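Local coordinates for Lmo2125 protein (Listeria monocytogenes serovar 1/2a, PDB 5TU0) that binds maltose and, as a lipid-anchored solute-binding protein, probably delivers it to a membrane transporter for uptake, at residues D90-K95 with Y107-I112; S67-I72 with K98-D103. The protein carries 2 engineered substitutions. All blocks are in the same frame, centred on the assembly; numbering follows the deposited sequence.

Contact 1: D90-K95 with Y107-I112; sequences DDYDEK and YGAPAI
Y92 and P110 carry this contact, joined by one polar bond and one ring-on-ring packing. The polar part is the phenol hydroxyl: Y92 OH donates to P110 O at 2.7 Å. The C=O...donor angle is 140° and the donor lies in the carbonyl plane, so the hydroxyl meets a lone pair of the oxygen. The hydroxyl thus supplies a proton to a buried carbonyl oxygen, while the proline ring covers one face of the tyrosine ring.

The apolar part is a CH-pi contact. P110 CD sits 4.0 Å from the centroid of the Y92 ring, 30° off the normal, which makes the approach off-centre; CG lies over the same face, shifted toward the rim. The closest carbon pair is Y92 CZ to P110 CD at 3.6 Å, at the hydroxyl-bearing end of the ring. With CG of Y92 anti to the carbonyl carbon (chi1 -70°), the ring extends from the loop before helix 94-99 toward the strand, and bond and face contact together restrict its rotation. The methyl of A109 adds a looser touch, its CB 4.0 Å from Y92 OH.

In the fold, the residues before helix 94-99 are thereby fastened to strand 105-121 of the mixed sheet, just before a classic beta bulge in which A111 and I112 both face K274.

Backbone bonds outside the contact keep the strand in place: A109 pairs with W276, and A111 with K274. On the other segment, D91 forms a salt bridge with K316, and Y92 O accepts from Q97 NE2.

Contact 2: S67-I72 with K98-D103; sequences SAFDRI and KQVTID
F69 lies against the bent side chain of Q99, and this stacking dominates the contact. Q99 CB stands over the centre of the phenyl ring, 3.7 Å from its centroid and only 9° off the normal, a well-centred CH-pi approach. The chain then bends at chi2 (-78°), which folds the amide back over the CD2 side of the ring. Amide and ring planes are 23° apart and stacked, with Q99 CD 3.3 Å from F69 CD2.

V100 extends the apolar surface. Its CG1 is 4.2 Å from F69 CE1, approaching the ring obliquely, and 4.0 Å from I72 CD1. The I72 and V100 side chains lie side by side and point the same way.

The pieces joined here are the start of helix 69-77, right after strand 64-68, and the end of helix 94-99, where the chain turns into strand 101-102. In this solute-binding protein fold, the strand-to-helix step places the start of helix 69-77 beside the sugar site. No direct hydrogen bond crosses between the segments; instead water 1 lies between two backbone carbonyls, 2.7 Å from F69 O and 2.7 Å from Q99 O.

Further out, the Q99 amide is held by its NE2, which donates to A271 O and is also bonded to Y336 OH, fixing the plane that stacks on the phenyl ring. At the strand-to-helix junction A68 O accepts from S67 OG at 2.9 Å and from R71 N, the two reaching it from opposite faces of its plane. Next to F69, D70 belongs to the glycan pocket: its CB points away from segment 98-103, and OD2 makes a weak hydrogen bond to O3 of a bound glucose.

Overall arrangement
The centres of contact 1 and contact 2 are about 10 Å apart, and their segments alternate along the chain. Both draw on helix 94-99: contact 1 ties the loop leading into it to strand 105-121, contact 2 its end to helix 69-77. They also touch directly. Y107 N lies 2.9 Å from V100 O, a probable backbone hydrogen bond, and F69 CZ packs 3.5 Å from I112 O. P110 takes part in this junction too, meeting side chains of both F69 and V100. Contact 2 is the one tied to the sugar site, through D70 and with the F69 side chain about 8 Å from a bound glucose.

Contact 1: D90-K95 with Y107-I112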
loop_
_atom_site.group_PDB
_atom_site.type_symbol
_atom_site.label_atom_id
_atom_site.label_comp_id
_atom_site.label_asym_id
_atom_site.label_seq_id
_atom_site.Cartn_x
_atom_site.Cartn_y
_atom_site.Cartn_z
ATOM N N ASP A 90 -1.467 21.095 -8.872
ATOM C CA ASP A 90 -0.833 22.003 -7.899
ATOM C C ASP A 90 -0.978 21.513 -6.465
ATOM O O ASP A 90 -0.278 21.975 -5.591
ATOM C CB ASP A 90 -1.403 23.433 -8.004
ATOM C CG ASP A 90 -0.973 24.144 -9.261
ATOM O OD1 ASP A 90 -0.007 23.688 -9.905
ATOM O OD2 ASP A 90 -1.583 25.190 -9.593
ATOM N N ASP A 91 -1.896 20.579 -6.245
ATOM C CA ASP A 91 -2.137 20.020 -4.922
ATOM C C ASP A 91 -1.629 18.584 -4.782
ATOM O O ASP A 91 -2.028 17.885 -3.852
ATOM C CB ASP A 91 -3.635 20.083 -4.603
ATOM C CG ASP A 91 -4.177 21.499 -4.620
ATOM O OD1 ASP A 91 -3.514 22.421 -4.097
ATOM O OD2 ASP A 91 -5.292 21.682 -5.144
ATOM N N TYR A 92 -0.756 18.148 -5.691
ATOM C CA TYR A 92 -0.174 16.809 -5.617
ATOM C C TYR A 92 1.360 16.844 -5.594
ATOM O O TYR A 92 1.981 17.555 -6.398
ATOM C CB TYR A 92 -0.513 15.971 -6.849
ATOM C CG TYR A 92 -1.942 15.502 -7.046
ATOM C CD1 TYR A 92 -2.659 14.906 -6.016
ATOM C CD2 TYR A 92 -2.509 15.508 -8.321
ATOM C CE1 TYR A 92 -3.952 14.436 -6.224
ATOM C CE2 TYR A 92 -3.797 15.042 -8.545
ATOM C CZ TYR A 92 -4.514 14.503 -7.500
ATOM O OH TYR A 92 -5.781 14.019 -7.743
ATOM N N ASP A 93 1.961 16.064 -4.703
ATOM C CA ASP A 93 3.412 15.879 -4.697
ATOM C C ASP A 93 3.785 15.131 -5.976
ATOM O O ASP A 93 2.977 14.379 -6.515
ATOM C CB ASP A 93 3.869 15.000 -3.502
ATOM C CG ASP A 93 3.969 15.764 -2.169
ATOM O OD1 ASP A 93 4.269 16.984 -2.158
ATOM O OD2 ASP A 93 3.792 15.114 -1.108
ATOM N N GLU A 94 5.020 15.306 -6.434
ATOM C CA GLU A 94 5.529 14.579 -7.603
ATOM C C GLU A 94 5.397 13.050 -7.433
ATOM O O GLU A 94 5.161 12.327 -8.395
ATOM C CB GLU A 94 6.990 14.956 -7.873
ATOM C CG GLU A 94 7.150 16.399 -8.335
ATOM C CD GLU A 94 8.588 16.773 -8.681
ATOM O OE1 GLU A 94 9.513 16.480 -7.883
ATOM O OE2 GLU A 94 8.791 17.399 -9.749
ATOM N N LYS A 95 5.544 12.571 -6.204
ATOM C CA LYS A 95 5.431 11.143 -5.932
ATOM C C LYS A 95 4.049 10.615 -6.288
ATOM O O LYS A 95 3.913 9.534 -6.839
ATOM C CB LYS A 95 5.693 10.869 -4.454
ATOM C CG LYS A 95 5.723 9.391 -4.094
ATOM C CD LYS A 95 5.735 9.182 -2.582
ATOM C CE LYS A 95 6.958 9.768 -1.920
ATOM N NZ LYS A 95 6.954 9.497 -0.454
ATOM N N TYR A 107 -2.584 7.946 -16.336
ATOM C CA TYR A 107 -3.790 7.104 -16.442
ATOM C C TYR A 107 -4.783 7.135 -15.252
ATOM O O TYR A 107 -5.702 6.316 -15.175
ATOM C CB TYR A 107 -3.392 5.673 -16.765
ATOM C CG TYR A 107 -2.761 5.504 -18.119
ATOM C CD1 TYR A 107 -3.525 5.627 -19.285
ATOM C CD2 TYR A 107 -1.410 5.163 -18.255
ATOM C CE1 TYR A 107 -2.963 5.453 -20.538
ATOM C CE2 TYR A 107 -0.847 4.992 -19.504
ATOM C CZ TYR A 107 -1.628 5.129 -20.640
ATOM O OH TYR A 107 -1.088 4.959 -21.886
ATOM N N GLY A 108 -4.625 8.100 -14.364
ATOM C CA GLY A 108 -5.532 8.261 -13.256
ATOM C C GLY A 108 -5.246 9.496 -12.468
ATOM O O GLY A 108 -4.243 10.174 -12.710
ATOM N N ALA A 109 -6.138 9.788 -11.524
ATOM C CA ALA A 109 -6.011 10.935 -10.641
ATOM C C ALA A 109 -5.926 10.403 -9.213
ATOM O O ALA A 109 -6.867 9.769 -8.739
ATOM C CB ALA A 109 -7.213 11.854 -10.804
ATOM N N PRO A 110 -4.805 10.658 -8.508
ATOM C CA PRO A 110 -4.665 10.149 -7.135
ATOM C C PRO A 110 -5.754 10.632 -6.198
ATOM O O PRO A 110 -6.102 11.826 -6.226
ATOM C CB PRO A 110 -3.314 10.704 -6.681
ATOM C CG PRO A 110 -2.590 11.017 -7.914
ATOM C CD PRO A 110 -3.581 11.321 -8.978
ATOM N N ALA A 111 -6.250 9.714 -5.361
ATOM C CA ALA A 111 -7.343 9.997 -4.461
ATOM C C ALA A 111 -7.118 9.602 -2.992
ATOM O O ALA A 111 -7.563 10.326 -2.089
ATOM C CB ALA A 111 -8.576 9.293 -4.982
ATOM N N ILE A 112 -6.450 8.464 -2.761
ATOM C CA ILE A 112 -6.235 7.931 -1.432
ATOM C C ILE A 112 -4.810 7.438 -1.316
ATOM O O ILE A 112 -4.295 6.842 -2.250
ATOM C CB ILE A 112 -7.178 6.736 -1.168
ATOM C CG1 ILE A 112 -8.646 7.205 -1.137
ATOM C CG2 ILE A 112 -6.832 6.019 0.140
ATOM C CD1 ILE A 112 -9.654 6.083 -1.011
#

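Contact 2: S67-I72 with K98-D103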
loop_
_atom_site.group_PDB
_atom_site.type_symbol
_atom_site.label_atom_id
_atom_site.label_comp_id
_atom_site.label_asym_id
_atom_site.label_seq_id
_atom_site.Cartn_x
_atom_site.Cartn_y
_atom_site.Cartn_z
ATOM N N SER A 67 -9.051 2.403 -8.893
ATOM C CA SER A 67 -8.084 1.328 -8.989
ATOM C C SER A 67 -6.952 1.558 -8.007
ATOM O O SER A 67 -6.571 2.706 -7.748
ATOM C CB SER A 67 -7.502 1.243 -10.401
ATOM O OG SER A 67 -6.460 0.269 -10.478
ATOM N N ALA A 68 -6.441 0.466 -7.439
ATOM C CA ALA A 68 -5.236 0.541 -6.634
ATOM C C ALA A 68 -4.148 1.103 -7.545
ATOM O O ALA A 68 -4.143 0.825 -8.756
ATOM C CB ALA A 68 -4.827 -0.832 -6.147
ATOM N N PHE A 69 -3.216 1.866 -6.972
ATOM C CA PHE A 69 -2.113 2.448 -7.748
ATOM C C PHE A 69 -1.303 1.390 -8.500
ATOM O O PHE A 69 -0.906 1.610 -9.644
ATOM C CB PHE A 69 -1.117 3.222 -6.861
ATOM C CG PHE A 69 -1.640 4.518 -6.285
ATOM C CD1 PHE A 69 -2.482 5.356 -7.012
ATOM C CD2 PHE A 69 -1.188 4.951 -5.050
ATOM C CE1 PHE A 69 -2.922 6.557 -6.477
ATOM C CE2 PHE A 69 -1.615 6.153 -4.521
ATOM C CZ PHE A 69 -2.481 6.959 -5.248
ATOM N N ASP A 70 -1.100 0.235 -7.876
ATOM C CA ASP A 70 -0.257 -0.804 -8.493
ATOM C C ASP A 70 -0.734 -1.407 -9.827
ATOM O O ASP A 70 0.072 -2.027 -10.541
ATOM C CB ASP A 70 0.094 -1.918 -7.478
ATOM C CG ASP A 70 -1.129 -2.669 -6.938
ATOM O OD1 ASP A 70 -2.217 -2.666 -7.553
ATOM O OD2 ASP A 70 -0.974 -3.296 -5.865
ATOM N N ARG A 71 -2.013 -1.222 -10.145
ATOM C CA ARG A 71 -2.644 -1.704 -11.386
ATOM C C ARG A 71 -2.883 -0.635 -12.465
ATOM O O ARG A 71 -3.187 -0.978 -13.598
ATOM C CB ARG A 71 -4.010 -2.312 -11.039
ATOM C CG ARG A 71 -3.936 -3.653 -10.347
ATOM C CD ARG A 71 -3.908 -4.752 -11.398
ATOM N NE ARG A 71 -5.257 -4.981 -11.945
ATOM C CZ ARG A 71 -5.534 -5.630 -13.076
ATOM N NH1 ARG A 71 -6.805 -5.800 -13.445
ATOM N NH2 ARG A 71 -4.558 -6.108 -13.848
ATOM N N ILE A 72 -2.771 0.642 -12.123
ATOM C CA ILE A 72 -3.109 1.714 -13.081
ATOM C C ILE A 72 -2.225 1.718 -14.316
ATOM O O ILE A 72 -2.724 1.784 -15.437
ATOM C CB ILE A 72 -3.139 3.093 -12.397
ATOM C CG1 ILE A 72 -4.304 3.125 -11.406
ATOM C CG2 ILE A 72 -3.289 4.210 -13.431
ATOM C CD1 ILE A 72 -4.425 4.386 -10.565
ATOM N N LYS A 98 3.590 10.463 -9.944
ATOM C CA LYS A 98 4.295 9.262 -10.413
ATOM C C LYS A 98 3.463 7.955 -10.245
ATOM O O LYS A 98 3.600 7.018 -11.032
ATOM C CB LYS A 98 5.647 9.154 -9.682
ATOM C CG LYS A 98 6.472 7.903 -9.947
ATOM C CD LYS A 98 7.759 7.945 -9.119
ATOM C CE LYS A 98 8.507 6.618 -9.143
ATOM N NZ LYS A 98 8.867 6.205 -10.525
ATOM N N GLN A 99 2.611 7.910 -9.218
ATOM C CA GLN A 99 1.753 6.739 -8.924
ATOM C C GLN A 99 0.796 6.372 -10.054
ATOM O O GLN A 99 0.430 5.217 -10.212
ATOM C CB GLN A 99 0.864 7.028 -7.708
ATOM C CG GLN A 99 1.573 7.156 -6.378
ATOM C CD GLN A 99 1.962 5.816 -5.787
ATOM O OE1 GLN A 99 2.063 4.821 -6.495
ATOM N NE2 GLN A 99 2.179 5.793 -4.492
ATOM N N VAL A 100 0.349 7.381 -10.788
ATOM C CA VAL A 100 -0.618 7.193 -11.860
ATOM C C VAL A 100 0.023 7.353 -13.240
ATOM O O VAL A 100 -0.688 7.489 -14.238
ATOM C CB VAL A 100 -1.783 8.210 -11.707
ATOM C CG1 VAL A 100 -2.582 7.926 -10.451
ATOM C CG2 VAL A 100 -1.271 9.649 -11.691
ATOM N N THR A 101 1.352 7.289 -13.295
ATOM C CA THR A 101 2.082 7.515 -14.529
ATOM C C THR A 101 2.927 6.302 -14.951
ATOM O O THR A 101 3.579 5.662 -14.118
ATOM C CB THR A 101 3.013 8.761 -14.370
ATOM O OG1 THR A 101 2.238 9.919 -13.998
ATOM C CG2 THR A 101 3.778 9.058 -15.644
ATOM N N ILE A 102 2.903 5.990 -16.245
ATOM C CA ILE A 102 3.758 4.940 -16.817
ATOM C C ILE A 102 4.130 5.398 -18.225
ATOM O O ILE A 102 3.282 5.951 -18.923
ATOM C CB ILE A 102 3.103 3.536 -16.815
ATOM C CG1 ILE A 102 4.164 2.457 -17.095
ATOM C CG2 ILE A 102 1.959 3.447 -17.814
ATOM C CD1 ILE A 102 3.695 1.041 -16.879
ATOM N N ASP A 103 5.396 5.216 -18.621
ATOM C CA ASP A 103 5.869 5.655 -19.963
ATOM C C ASP A 103 5.537 7.146 -20.206
ATOM O O ASP A 103 5.164 7.519 -21.319
ATOM C CB ASP A 103 5.206 4.833 -21.093
ATOM C CG ASP A 103 5.386 3.325 -20.946
ATOM O OD1 ASP A 103 6.546 2.869 -20.825
ATOM O OD2 ASP A 103 4.354 2.596 -21.003
HETATM O O HOH W 1 0.357 2.971 -11.624
#